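Local atomic coordinates of leucyl aminopeptidase (Trypanosoma brucei brucei, PDB entry 5NTD), a protein that probably removes leucine and other residues from the N-terminus of peptides, acting as a manganese-bound M17 aminopeptidase that binds the inhibitor bestatin. Residues L443-P446 with E447-E450. Sequence-based numbering, arbitrary orientation.
Sequences LYCP and EYHE
Cys445 and His449 meet at the start of the short helix 446-449, in the catalytic domain of this M17 aminopeptidase, with Cys445 as N-cap. His449 folds back over the cap: its CG lies anti to the carbonyl carbon, and the imidazole covers the Cys445 carbonyl, whose O sits 3.2 Å above the ring plane, over its centre. NE2 of the same ring accepts a hydrogen bond from Cys445 N (3.1 Å); the N-H...NE2 angle is 140°, so the bond is bent, and the donor lies 41° out of the imidazole plane. Cys445 O in turn accepts two backbone donors, Tyr448 N and His449 N, and Glu450 N bonds to Pro446 O at 2.9 Å.

Cys445 SG makes a sulfur-aromatic contact, over a face of the Tyr448 ring, 3.9 Å from its centroid and 30° off the normal. Glu447, bent at chi2, brings its carboxylate back beside the same sulfur, OE2 lying 3.4 Å from Cys445 SG, while OE2 is bonded to Asn115 ND2 and Ser112 N of the second subunit, tying the helix start to that interface. His449 also packs on helix 471-480, through Ser473, Cys474 and Tyr477. On the loop side, Leu443 CD2 approaches His449 CE1 at 4.1 Å.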
loop_
_atom_site.group_PDB
_atom_site.type_symbol
_atom_site.label_atom_id
_atom_site.label_comp_id
_atom_site.label_asym_id
_atom_site.label_seq_id
_atom_site.Cartn_x
_atom_site.Cartn_y
_atom_site.Cartn_z
ATOM N N LEU G 443 28.057 12.255 0.336
ATOM C CA LEU G 443 29.181 11.355 0.660
ATOM C C LEU G 443 29.860 10.802 -0.597
ATOM O O LEU G 443 29.211 10.233 -1.431
ATOM C CB LEU G 443 28.720 10.191 1.525
ATOM C CG LEU G 443 29.761 9.128 1.858
ATOM C CD1 LEU G 443 30.807 9.683 2.797
ATOM C CD2 LEU G 443 29.069 7.921 2.491
ATOM N N TYR G 444 31.163 11.011 -0.680
ATOM C CA TYR G 444 32.032 10.319 -1.628
ATOM C C TYR G 444 32.827 9.257 -0.896
ATOM O O TYR G 444 33.729 9.533 -0.132
ATOM C CB TYR G 444 32.993 11.288 -2.337
ATOM C CG TYR G 444 33.840 10.621 -3.398
ATOM C CD1 TYR G 444 33.328 10.385 -4.670
ATOM C CD2 TYR G 444 35.158 10.232 -3.137
ATOM C CE1 TYR G 444 34.073 9.771 -5.640
ATOM C CE2 TYR G 444 35.929 9.595 -4.118
ATOM C CZ TYR G 444 35.371 9.376 -5.354
ATOM O OH TYR G 444 36.087 8.761 -6.337
ATOM N N CYS G 445 32.472 8.028 -1.181
ATOM C CA CYS G 445 33.095 6.845 -0.540
ATOM C C CYS G 445 32.888 5.580 -1.382
ATOM O O CYS G 445 32.176 4.666 -0.978
ATOM C CB CYS G 445 32.559 6.660 0.866
ATOM S SG CYS G 445 33.633 5.593 1.850
ATOM N N PRO G 446 33.490 5.537 -2.583
ATOM C CA PRO G 446 33.332 4.428 -3.524
ATOM C C PRO G 446 33.513 3.041 -2.922
ATOM O O PRO G 446 32.854 2.116 -3.326
ATOM C CB PRO G 446 34.451 4.669 -4.562
ATOM C CG PRO G 446 34.865 6.053 -4.407
ATOM C CD PRO G 446 34.519 6.489 -3.014
ATOM N N GLU G 447 34.435 2.901 -2.000
ATOM C CA GLU G 447 34.669 1.593 -1.364
ATOM C C GLU G 447 33.428 1.068 -0.640
ATOM O O GLU G 447 33.241 -0.120 -0.514
ATOM C CB GLU G 447 35.889 1.600 -0.420
ATOM C CG GLU G 447 35.801 2.560 0.770
ATOM C CD GLU G 447 36.389 3.931 0.507
ATOM O OE1 GLU G 447 36.318 4.424 -0.644
ATOM O OE2 GLU G 447 36.892 4.547 1.486
ATOM N N TYR G 448 32.570 1.966 -0.190
ATOM C CA TYR G 448 31.273 1.572 0.422
ATOM C C TYR G 448 30.094 1.512 -0.549
ATOM O O TYR G 448 29.117 0.840 -0.284
ATOM C CB TYR G 448 30.911 2.484 1.602
ATOM C CG TYR G 448 31.853 2.435 2.775
ATOM C CD1 TYR G 448 32.792 1.380 2.937
ATOM C CD2 TYR G 448 31.787 3.406 3.768
ATOM C CE1 TYR G 448 33.646 1.342 4.036
ATOM C CE2 TYR G 448 32.624 3.353 4.869
ATOM C CZ TYR G 448 33.568 2.327 4.994
ATOM O OH TYR G 448 34.400 2.284 6.084
ATOM N N HIS G 449 30.184 2.216 -1.661
ATOM C CA HIS G 449 29.115 2.186 -2.701
ATOM C C HIS G 449 29.200 0.947 -3.579
ATOM O O HIS G 449 28.207 0.362 -3.962
ATOM C CB HIS G 449 29.159 3.396 -3.610
ATOM C CG HIS G 449 29.322 4.679 -2.885
ATOM N ND1 HIS G 449 28.762 4.911 -1.646
ATOM C CD2 HIS G 449 30.016 5.805 -3.199
ATOM C CE1 HIS G 449 29.092 6.120 -1.232
ATOM N NE2 HIS G 449 29.871 6.675 -2.140
ATOM N N GLU G 450 30.417 0.598 -3.922
ATOM C CA GLU G 450 30.710 -0.498 -4.864
ATOM C C GLU G 450 29.992 -1.834 -4.556
ATOM O O GLU G 450 29.410 -2.417 -5.449
ATOM C CB GLU G 450 32.212 -0.709 -4.936
ATOM C CG GLU G 450 32.668 -1.768 -5.905
ATOM C CD GLU G 450 34.164 -1.991 -5.810
ATOM O OE1 GLU G 450 34.885 -1.252 -5.060
ATOM O OE2 GLU G 450 34.617 -2.951 -6.497
#